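Local atomic coordinates of YJHT (Escherichia coli, PDB entry 2UVK), a protein that catalyses the mutarotation of sialic acid, speeding the interconversion of the alpha- and beta-anomers of N-acetylneuraminate in the bacterial periplasm. Residues B[67-72]-B[173-178]; B[113-118]-B[201-206]; B[133-138]-B[154-159]. One frame throughout, in Å; residues are numbered along the deposited sequence. Where two conformers were deposited one is given.

Contact 1: B[67-72]-B[173-178]; sequences NLYVFG and FDPSTQ
Three aromatic rings form the apolar part of this contact: Tyr69 and Phe71 project from strand 67-71 onto Phe173, which comes from strand 169-174 of the next sheet. The pair Phe71-Phe173 is edge-to-face, or T-shaped, with planes 79° apart. Phe71 drives its CE1 corner against one face of Phe173, off centre toward the rim, and CE1 lies 3.9 Å from Phe173 CD2. Tyr69 meets the same ring obliquely, its CD1 3.8 Å from Phe173 CE2. Two residues apart on one strand, Tyr69 and Phe71 point to the same side, and in both CG stands opposite the carbonyl carbon (chi1 -63° and -58°), which carries the two rings across side by side. Phe173 uses a different staggered position, CG opposite its backbone N, and reaches in to meet both. Flat, wholly apolar phenylalanines suit this buried place, which Leu101 and Trp180 help to close around Phe173.

Pro175 supplies the second apolar touch: its CB packs against the phenol end of Tyr69, 3.7 Å from CZ.

The polar link runs through a water. It lies at the edge of the Tyr69 ring, in its plane, 2.8 Å from Tyr69 OH, and donates to Pro175 O at 2.6 Å. Beyond, the turn is shaped by Asp174, whose OD1 accepts from Ser176 N at 3.1 Å in an Asx turn.

The chemistry is thus divided: phenylalanines fill the buried space between two propeller blades, while tyrosine, placed where the interior gives way to the turn, spends its hydroxyl on a water that ties the blades together.

Contact 2: B[113-118]-B[201-206]; sequences VTFVHN and DKTWLI
This is a buried, side-chain-only contact between neighbouring propeller blades: strand 112-117, outermost in its sheet, faces strand 202-206 of the next sheet, and residues 113-117 and 201-205 run antiparallel, 177° apart. At its middle, the methyl CG2 of Thr203 sits over the centre of the Phe115 ring in a CH-pi contact, 3.8 Å from the centroid and 8° off the normal. CG of Phe115 sits in the crowded position between the backbone N and the carbonyl carbon (chi1 61°), turning a ring face to the methyl. Threonine suits the spot because its other branch, OG1, is satisfied by Asn198 while lying 3.3 Å from Phe115 CE1. Toward one end, two branched aliphatic side chains touch through one methyl each, Val113 CG2 3.8 Å from Leu205 CD2. The side chain of Val113 is about 11 Å from that of Glu209, predicted to act as catalytic base. At the other end, Asp201 OD1 comes into the plane of the His117 ring, 3.1 Å from the carbon CE1, and Phe224 stacks on that imidazole. Face-to-face packing of four-stranded antiparallel sheets is characteristic of beta-propellers, here one built of Kelch repeats.

Contact 3: B[133-138]-B[154-159]; sequences NGYFED and AHYFDK
Tyr135 of helix 129-142 lays its ring over one face of Tyr156 of helix 146-157, joining the two arms of a helical hairpin inserted between strands 120-125 and 169-174 of one propeller blade. The packing is close here. Tyr135 CD1 lies 3.6 Å from Tyr156 CG, displaced from the middle of that ring toward its rim, and Tyr135 CB is 3.8 Å from Tyr156 CE1. The ring centres are 4.3 Å apart, and with planes inclined at 34° the rings meet obliquely. Both side chains extend with CG opposite the backbone N (chi1 179° and -171°), which sends each ring out from its helix; the side chains cross at about a right angle. Tyrosine suits such a place at the edge of the protein, offering a broad apolar face and a polar end; the hydroxyl of Tyr135 hydrogen-bonds Asn153. With an alanine in place of Tyr156, the face of Tyr135 is likely to lose its cover, and its ring would probably be freer to tilt.

The contact thins toward Phe157, and the three touching residues are all partly exposed. On another side the first helix meets the second subunit, where Asp138 OD1 hydrogen-bonds His104 of that subunit. Phe157 belongs mainly to other neighbours: Tyr276 stacks on it, and its side chain is about 8 Å from that of Glu209, the predicted proton acceptor. Within its own helix, Tyr156 CD2 sits over the centre of the Phe157 ring. Across the hairpin, Phe157 CE2 comes only to 4.5 Å from Tyr135 OH.

Overall arrangement
Contacts 1 and 2 belong to the body of the propeller, their centres 15 Å apart, and touch where Phe71 CE2 lies 4.0 Å from Thr114 CG2. Both involve the sheet of strands 112-117, 120-125, 169-174 and 179-185: contact 1 joins it to the sheet before it, contact 2 to the sheet after. Their segments alternate along the chain. Contact 3, centred about 31 Å from each of the others, is nested inside both loops, in the helices inserted between strands 120-125 and 169-174. One blade thus packs against both neighbours while carrying a helical excursion toward the predicted active site and the second subunit of the homodimer.

Contact 1: B[67-72]-B[173-178]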
loop_
_atom_site.group_PDB
_atom_site.type_symbol
_atom_site.label_atom_id
_atom_site.label_comp_id
_atom_site.label_asym_id
_atom_site.label_seq_id
_atom_site.Cartn_x
_atom_site.Cartn_y
_atom_site.Cartn_z
ATOM N N ASN B 67 22.887 -4.583 -16.322
ATOM C CA ASN B 67 21.576 -4.466 -16.901
ATOM C C ASN B 67 20.885 -3.265 -16.306
ATOM O O ASN B 67 21.175 -2.870 -15.174
ATOM C CB ASN B 67 20.753 -5.710 -16.616
ATOM C CG ASN B 67 21.295 -6.927 -17.312
ATOM O OD1 ASN B 67 21.179 -7.046 -18.527
ATOM N ND2 ASN B 67 21.867 -7.843 -16.543
ATOM N N LEU B 68 19.992 -2.705 -17.106
ATOM C CA LEU B 68 19.216 -1.513 -16.735
ATOM C C LEU B 68 17.815 -1.943 -16.308
ATOM O O LEU B 68 17.101 -2.606 -17.064
ATOM C CB LEU B 68 19.158 -0.561 -17.922
ATOM C CG LEU B 68 18.198 0.629 -17.845
ATOM C CD1 LEU B 68 18.681 1.571 -16.770
ATOM C CD2 LEU B 68 18.109 1.312 -19.203
ATOM N N TYR B 69 17.432 -1.542 -15.099
ATOM C CA TYR B 69 16.090 -1.825 -14.546
ATOM C C TYR B 69 15.280 -0.541 -14.479
ATOM O O TYR B 69 15.798 0.466 -14.055
ATOM C CB TYR B 69 16.201 -2.432 -13.145
ATOM C CG TYR B 69 16.904 -3.765 -13.188
ATOM C CD1 TYR B 69 16.204 -4.932 -13.345
ATOM C CD2 TYR B 69 18.293 -3.838 -13.147
ATOM C CE1 TYR B 69 16.861 -6.185 -13.472
ATOM C CE2 TYR B 69 18.952 -5.071 -13.244
ATOM C CZ TYR B 69 18.237 -6.239 -13.394
ATOM O OH TYR B 69 18.901 -7.473 -13.498
ATOM N N VAL B 70 14.015 -0.611 -14.895
ATOM C CA VAL B 70 13.078 0.528 -14.836
ATOM C C VAL B 70 11.899 0.124 -13.947
ATOM O O VAL B 70 11.347 -0.963 -14.099
ATOM C CB VAL B 70 12.581 0.953 -16.239
ATOM C CG1 VAL B 70 11.522 2.049 -16.135
ATOM C CG2 VAL B 70 13.764 1.429 -17.095
ATOM N N PHE B 71 11.562 1.013 -13.016
ATOM C CA PHE B 71 10.554 0.773 -11.985
ATOM C C PHE B 71 9.372 1.760 -12.115
ATOM O O PHE B 71 9.528 2.975 -12.027
ATOM C CB PHE B 71 11.185 0.955 -10.600
ATOM C CG PHE B 71 12.339 0.043 -10.378
ATOM C CD1 PHE B 71 12.164 -1.212 -9.834
ATOM C CD2 PHE B 71 13.617 0.487 -10.700
ATOM C CE1 PHE B 71 13.267 -2.068 -9.648
ATOM C CE2 PHE B 71 14.729 -0.358 -10.510
ATOM C CZ PHE B 71 14.541 -1.611 -9.976
ATOM N N GLY B 72 8.176 1.206 -12.281
ATOM C CA GLY B 72 6.951 1.970 -12.148
ATOM C C GLY B 72 6.753 3.127 -13.092
ATOM O O GLY B 72 7.047 3.036 -14.297
ATOM N N PHE B 173 14.657 -4.569 -4.117
ATOM C CA PHE B 173 14.491 -5.476 -5.246
ATOM C C PHE B 173 15.848 -6.129 -5.517
ATOM O O PHE B 173 16.838 -5.428 -5.719
ATOM C CB PHE B 173 14.032 -4.683 -6.473
ATOM C CG PHE B 173 14.139 -5.435 -7.774
ATOM C CD1 PHE B 173 13.149 -6.294 -8.186
ATOM C CD2 PHE B 173 15.249 -5.252 -8.607
ATOM C CE1 PHE B 173 13.240 -6.980 -9.406
ATOM C CE2 PHE B 173 15.319 -5.929 -9.807
ATOM C CZ PHE B 173 14.327 -6.790 -10.192
ATOM N N ASP B 174 15.863 -7.461 -5.546
ATOM C CA ASP B 174 17.102 -8.224 -5.807
ATOM C C ASP B 174 17.064 -8.719 -7.244
ATOM O O ASP B 174 16.236 -9.556 -7.576
ATOM C CB ASP B 174 17.212 -9.392 -4.827
ATOM C CG ASP B 174 18.535 -10.167 -4.974
ATOM O OD1 ASP B 174 19.248 -9.920 -5.956
ATOM O OD2 ASP B 174 18.841 -11.000 -4.099
ATOM N N PRO B 175 17.957 -8.207 -8.123
ATOM C CA PRO B 175 17.900 -8.613 -9.532
ATOM C C PRO B 175 18.061 -10.129 -9.778
ATOM O O PRO B 175 17.564 -10.644 -10.766
ATOM C CB PRO B 175 19.054 -7.840 -10.174
ATOM C CG PRO B 175 19.383 -6.759 -9.236
ATOM C CD PRO B 175 19.022 -7.229 -7.869
ATOM N N SER B 176 18.736 -10.811 -8.873
ATOM C CA SER B 176 18.985 -12.237 -9.023
ATOM C C SER B 176 17.720 -13.072 -8.848
ATOM O O SER B 176 17.519 -14.055 -9.563
ATOM C CB SER B 176 20.056 -12.665 -8.030
ATOM O OG SER B 176 21.264 -11.950 -8.284
ATOM N N THR B 177 16.845 -12.648 -7.929
ATOM C CA THR B 177 15.611 -13.381 -7.614
ATOM C C THR B 177 14.378 -12.708 -8.246
ATOM O O THR B 177 13.333 -13.344 -8.429
ATOM C CB THR B 177 15.398 -13.440 -6.089
ATOM O OG1 THR B 177 15.104 -12.134 -5.599
ATOM C CG2 THR B 177 16.662 -13.935 -5.374
ATOM N N GLN B 178 14.535 -11.435 -8.578
ATOM C CA GLN B 178 13.449 -10.535 -9.047
ATOM C C GLN B 178 12.335 -10.315 -8.027
ATOM O O GLN B 178 11.225 -9.893 -8.404
ATOM C CB GLN B 178 12.861 -10.986 -10.383
ATOM C CG GLN B 178 13.966 -11.295 -11.376
ATOM C CD GLN B 178 13.494 -11.785 -12.729
ATOM O OE1 GLN B 178 12.313 -11.943 -12.971
ATOM N NE2 GLN B 178 14.458 -12.050 -13.632
HETATM O O HOH W 1 17.178 -9.682 -13.204
#

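Contact 2: B[113-118]-B[201-206]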
loop_
_atom_site.group_PDB
_atom_site.type_symbol
_atom_site.label_atom_id
_atom_site.label_comp_id
_atom_site.label_asym_id
_atom_site.label_seq_id
_atom_site.Cartn_x
_atom_site.Cartn_y
_atom_site.Cartn_z
ATOM N N VAL B 113 11.723 7.282 -5.199
ATOM C CA VAL B 113 13.127 7.341 -5.575
ATOM C C VAL B 113 13.654 5.913 -5.695
ATOM O O VAL B 113 13.030 4.963 -5.223
ATOM C CB VAL B 113 13.971 8.134 -4.546
ATOM C CG1 VAL B 113 13.539 9.603 -4.522
ATOM C CG2 VAL B 113 13.942 7.462 -3.183
ATOM N N THR B 114 14.810 5.765 -6.334
ATOM C CA THR B 114 15.502 4.478 -6.345
ATOM C C THR B 114 17.002 4.706 -6.297
ATOM O O THR B 114 17.535 5.620 -6.941
ATOM C CB THR B 114 15.096 3.667 -7.602
ATOM O OG1 THR B 114 13.683 3.463 -7.574
ATOM C CG2 THR B 114 15.770 2.312 -7.663
ATOM N N PHE B 115 17.661 3.905 -5.456
ATOM C CA PHE B 115 19.125 3.897 -5.381
ATOM C C PHE B 115 19.639 2.470 -5.291
ATOM O O PHE B 115 18.911 1.552 -4.931
ATOM C CB PHE B 115 19.631 4.747 -4.201
ATOM C CG PHE B 115 19.180 4.275 -2.836
ATOM C CD1 PHE B 115 20.025 3.539 -2.030
ATOM C CD2 PHE B 115 17.929 4.615 -2.329
ATOM C CE1 PHE B 115 19.631 3.134 -0.753
ATOM C CE2 PHE B 115 17.539 4.203 -1.063
ATOM C CZ PHE B 115 18.395 3.451 -0.281
ATOM N N VAL B 116 20.922 2.297 -5.629
ATOM C CA VAL B 116 21.544 0.969 -5.610
ATOM C C VAL B 116 22.441 0.881 -4.366
ATOM O O VAL B 116 23.269 1.770 -4.121
ATOM C CB VAL B 116 22.366 0.699 -6.910
ATOM C CG1 VAL B 116 23.052 -0.682 -6.868
ATOM C CG2 VAL B 116 21.460 0.786 -8.162
ATOM N N HIS B 117 22.226 -0.167 -3.582
ATOM C CA HIS B 117 23.087 -0.445 -2.421
ATOM C C HIS B 117 23.355 -1.944 -2.333
ATOM O O HIS B 117 22.450 -2.777 -2.384
ATOM C CB HIS B 117 22.425 0.106 -1.171
ATOM C CG HIS B 117 23.153 -0.201 0.094
ATOM N ND1 HIS B 117 24.285 0.479 0.484
ATOM C CD2 HIS B 117 22.895 -1.102 1.066
ATOM C CE1 HIS B 117 24.704 -0.006 1.640
ATOM N NE2 HIS B 117 23.878 -0.965 2.016
ATOM N N ASN B 118 24.644 -2.301 -2.282
ATOM C CA ASN B 118 25.024 -3.706 -2.218
ATOM C C ASN B 118 24.271 -4.613 -3.197
ATOM O O ASN B 118 23.747 -5.667 -2.815
ATOM C CB ASN B 118 24.877 -4.232 -0.780
ATOM C CG ASN B 118 25.803 -3.520 0.223
ATOM O OD1 ASN B 118 25.566 -3.559 1.432
ATOM N ND2 ASN B 118 26.829 -2.852 -0.279
ATOM N N ASP B 201 27.678 3.760 2.179
ATOM C CA ASP B 201 26.695 3.328 3.175
ATOM C C ASP B 201 25.764 4.456 3.619
ATOM O O ASP B 201 25.036 4.299 4.599
ATOM C CB ASP B 201 27.414 2.697 4.385
ATOM C CG ASP B 201 27.841 1.266 4.135
ATOM O OD1 ASP B 201 27.346 0.618 3.196
ATOM O OD2 ASP B 201 28.728 0.770 4.888
ATOM N N LYS B 202 25.757 5.572 2.881
ATOM C CA LYS B 202 24.830 6.681 3.157
ATOM C C LYS B 202 23.943 6.984 1.955
ATOM O O LYS B 202 24.418 6.972 0.832
ATOM C CB LYS B 202 25.580 7.952 3.493
ATOM C CG LYS B 202 26.481 7.841 4.728
ATOM C CD LYS B 202 25.727 7.503 5.997
ATOM C CE LYS B 202 26.657 7.515 7.218
ATOM N NZ LYS B 202 27.166 8.880 7.485
ATOM N N THR B 203 22.664 7.237 2.223
ATOM C CA THR B 203 21.747 7.763 1.203
ATOM C C THR B 203 20.979 8.942 1.805
ATOM O O THR B 203 20.595 8.919 2.972
ATOM C CB THR B 203 20.787 6.680 0.786
ATOM O OG1 THR B 203 21.531 5.625 0.163
ATOM C CG2 THR B 203 19.691 7.245 -0.175
ATOM N N TRP B 204 20.752 9.960 0.980
ATOM C CA TRP B 204 20.041 11.164 1.362
ATOM C C TRP B 204 18.779 11.329 0.510
ATOM O O TRP B 204 18.834 11.079 -0.686
ATOM C CB TRP B 204 20.952 12.373 1.181
ATOM C CG TRP B 204 22.189 12.306 2.027
ATOM C CD1 TRP B 204 22.304 12.751 3.299
ATOM C CD2 TRP B 204 23.480 11.777 1.656
ATOM N NE1 TRP B 204 23.575 12.523 3.759
ATOM C CE2 TRP B 204 24.318 11.920 2.782
ATOM C CE3 TRP B 204 24.002 11.178 0.509
ATOM C CZ2 TRP B 204 25.657 11.508 2.777
ATOM C CZ3 TRP B 204 25.335 10.771 0.507
ATOM C CH2 TRP B 204 26.141 10.935 1.643
ATOM N N LEU B 205 17.676 11.722 1.156
ATOM C CA LEU B 205 16.350 11.973 0.534
ATOM C C LEU B 205 16.020 13.429 0.780
ATOM O O LEU B 205 15.811 13.836 1.925
ATOM C CB LEU B 205 15.279 11.082 1.158
ATOM C CG LEU B 205 15.540 9.577 1.195
ATOM C CD1 LEU B 205 14.400 8.859 1.943
ATOM C CD2 LEU B 205 15.690 9.020 -0.203
ATOM N N ILE B 206 15.998 14.243 -0.279
ATOM C CA ILE B 206 15.920 15.683 -0.160
ATOM C C ILE B 206 14.581 16.233 -0.651
ATOM O O ILE B 206 14.228 16.089 -1.830
ATOM C CB ILE B 206 17.082 16.406 -0.892
ATOM C CG1 ILE B 206 18.458 15.815 -0.485
ATOM C CG2 ILE B 206 17.015 17.886 -0.638
ATOM C CD1 ILE B 206 19.612 16.242 -1.348
#

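Contact 3: B[133-138]-B[154-159]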
loop_
_atom_site.group_PDB
_atom_site.type_symbol
_atom_site.label_atom_id
_atom_site.label_comp_id
_atom_site.label_asym_id
_atom_site.label_seq_id
_atom_site.Cartn_x
_atom_site.Cartn_y
_atom_site.Cartn_z
ATOM N N ASN B 133 -4.972 6.458 -8.430
ATOM C CA ASN B 133 -5.750 5.837 -9.528
ATOM C C ASN B 133 -7.233 6.188 -9.379
ATOM O O ASN B 133 -7.933 6.388 -10.386
ATOM C CB ASN B 133 -5.643 4.329 -9.505
ATOM C CG ASN B 133 -4.252 3.810 -9.865
ATOM O OD1 ASN B 133 -3.380 4.560 -10.264
ATOM N ND2 ASN B 133 -4.072 2.521 -9.694
ATOM N N GLY B 134 -7.732 6.222 -8.146
ATOM C CA GLY B 134 -9.139 6.514 -7.930
ATOM C C GLY B 134 -9.484 7.916 -8.361
ATOM O O GLY B 134 -10.628 8.164 -8.801
ATOM N N TYR B 135 -8.566 8.856 -8.209
ATOM C CA TYR B 135 -8.823 10.248 -8.658
ATOM C C TYR B 135 -9.140 10.263 -10.155
ATOM O O TYR B 135 -10.090 10.896 -10.624
ATOM C CB TYR B 135 -7.621 11.128 -8.350
ATOM C CG TYR B 135 -7.732 12.565 -8.785
ATOM C CD1 TYR B 135 -8.574 13.460 -8.108
ATOM C CD2 TYR B 135 -7.011 13.041 -9.857
ATOM C CE1 TYR B 135 -8.650 14.747 -8.486
ATOM C CE2 TYR B 135 -7.080 14.344 -10.255
ATOM C CZ TYR B 135 -7.918 15.207 -9.574
ATOM O OH TYR B 135 -8.010 16.530 -9.979
ATOM N N PHE B 136 -8.335 9.558 -10.922
ATOM C CA PHE B 136 -8.557 9.529 -12.374
ATOM C C PHE B 136 -9.772 8.697 -12.744
ATOM O O PHE B 136 -10.448 9.008 -13.753
ATOM C CB PHE B 136 -7.273 9.105 -13.101
ATOM C CG PHE B 136 -6.230 10.149 -13.028
ATOM C CD1 PHE B 136 -6.302 11.280 -13.836
ATOM C CD2 PHE B 136 -5.212 10.069 -12.091
ATOM C CE1 PHE B 136 -5.374 12.287 -13.735
ATOM C CE2 PHE B 136 -4.303 11.079 -11.972
ATOM C CZ PHE B 136 -4.352 12.177 -12.806
ATOM N N GLU B 137 -10.090 7.659 -11.971
ATOM C CA GLU B 137 -11.317 6.907 -12.189
ATOM C C GLU B 137 -12.514 7.825 -11.975
ATOM O O GLU B 137 -13.461 7.861 -12.790
ATOM C CB GLU B 137 -11.416 5.698 -11.277
ATOM C CG GLU B 137 -10.479 4.517 -11.641
ATOM C CD GLU B 137 -10.469 3.425 -10.566
ATOM O OE1 GLU B 137 -11.386 3.423 -9.723
ATOM O OE2 GLU B 137 -9.542 2.561 -10.559
ATOM N N ASP B 138 -12.465 8.588 -10.886
ATOM C CA ASP B 138 -13.570 9.519 -10.567
ATOM C C ASP B 138 -13.756 10.607 -11.611
ATOM O O ASP B 138 -14.895 10.883 -12.052
ATOM C CB ASP B 138 -13.373 10.135 -9.184
ATOM C CG ASP B 138 -13.489 9.115 -8.086
ATOM O OD1 ASP B 138 -13.938 7.973 -8.373
ATOM O OD2 ASP B 138 -13.157 9.475 -6.929
ATOM N N ALA B 154 -12.610 18.872 -4.378
ATOM C CA ALA B 154 -12.740 19.309 -3.020
ATOM C C ALA B 154 -12.409 18.179 -2.055
ATOM O O ALA B 154 -11.653 18.389 -1.122
ATOM C CB ALA B 154 -14.160 19.844 -2.764
ATOM N N HIS B 155 -12.959 16.991 -2.296
ATOM C CA HIS B 155 -12.696 15.842 -1.426
ATOM C C HIS B 155 -11.207 15.478 -1.522
ATOM O O HIS B 155 -10.551 15.170 -0.525
ATOM C CB HIS B 155 -13.478 14.618 -1.842
ATOM C CG HIS B 155 -14.891 14.548 -1.338
ATOM N ND1 HIS B 155 -15.249 14.882 -0.050
ATOM C CD2 HIS B 155 -16.007 14.054 -1.923
ATOM C CE1 HIS B 155 -16.539 14.652 0.114
ATOM N NE2 HIS B 155 -17.025 14.153 -1.006
ATOM N N TYR B 156 -10.672 15.515 -2.728
ATOM C CA TYR B 156 -9.278 15.061 -2.929
ATOM C C TYR B 156 -8.236 15.923 -2.199
ATOM O O TYR B 156 -7.283 15.398 -1.601
ATOM C CB TYR B 156 -8.954 15.026 -4.412
ATOM C CG TYR B 156 -7.617 14.368 -4.750
ATOM C CD1 TYR B 156 -7.467 12.997 -4.695
ATOM C CD2 TYR B 156 -6.546 15.142 -5.164
ATOM C CE1 TYR B 156 -6.236 12.399 -5.032
ATOM C CE2 TYR B 156 -5.312 14.565 -5.503
ATOM C CZ TYR B 156 -5.190 13.189 -5.435
ATOM O OH TYR B 156 -4.009 12.570 -5.801
ATOM N N PHE B 157 -8.378 17.245 -2.266
ATOM C CA PHE B 157 -7.366 18.146 -1.724
ATOM C C PHE B 157 -7.576 18.526 -0.252
ATOM O O PHE B 157 -6.638 18.962 0.392
ATOM C CB PHE B 157 -7.238 19.392 -2.591
ATOM C CG PHE B 157 -6.666 19.124 -3.936
ATOM C CD1 PHE B 157 -5.317 18.841 -4.062
ATOM C CD2 PHE B 157 -7.439 19.162 -5.082
ATOM C CE1 PHE B 157 -4.755 18.582 -5.308
ATOM C CE2 PHE B 157 -6.876 18.889 -6.323
ATOM C CZ PHE B 157 -5.526 18.609 -6.427
ATOM N N ASP B 158 -8.762 18.266 0.281
ATOM C CA ASP B 158 -9.087 18.659 1.663
ATOM C C ASP B 158 -8.822 17.500 2.619
ATOM O O ASP B 158 -9.740 16.910 3.214
ATOM C CB ASP B 158 -10.550 19.100 1.776
ATOM C CG ASP B 158 -10.881 19.675 3.144
ATOM O OD1 ASP B 158 -9.939 20.076 3.859
ATOM O OD2 ASP B 158 -12.085 19.714 3.490
ATOM N N LYS B 159 -7.551 17.141 2.733
ATOM C CA LYS B 159 -7.145 16.073 3.636
ATOM C C LYS B 159 -5.822 16.455 4.261
ATOM O O LYS B 159 -5.047 17.213 3.683
ATOM C CB LYS B 159 -6.955 14.756 2.870
ATOM C CG LYS B 159 -8.092 14.316 1.997
ATOM C CD LYS B 159 -7.814 12.918 1.403
ATOM C CE LYS B 159 -8.949 12.446 0.497
ATOM N NZ LYS B 159 -10.267 12.437 1.186
#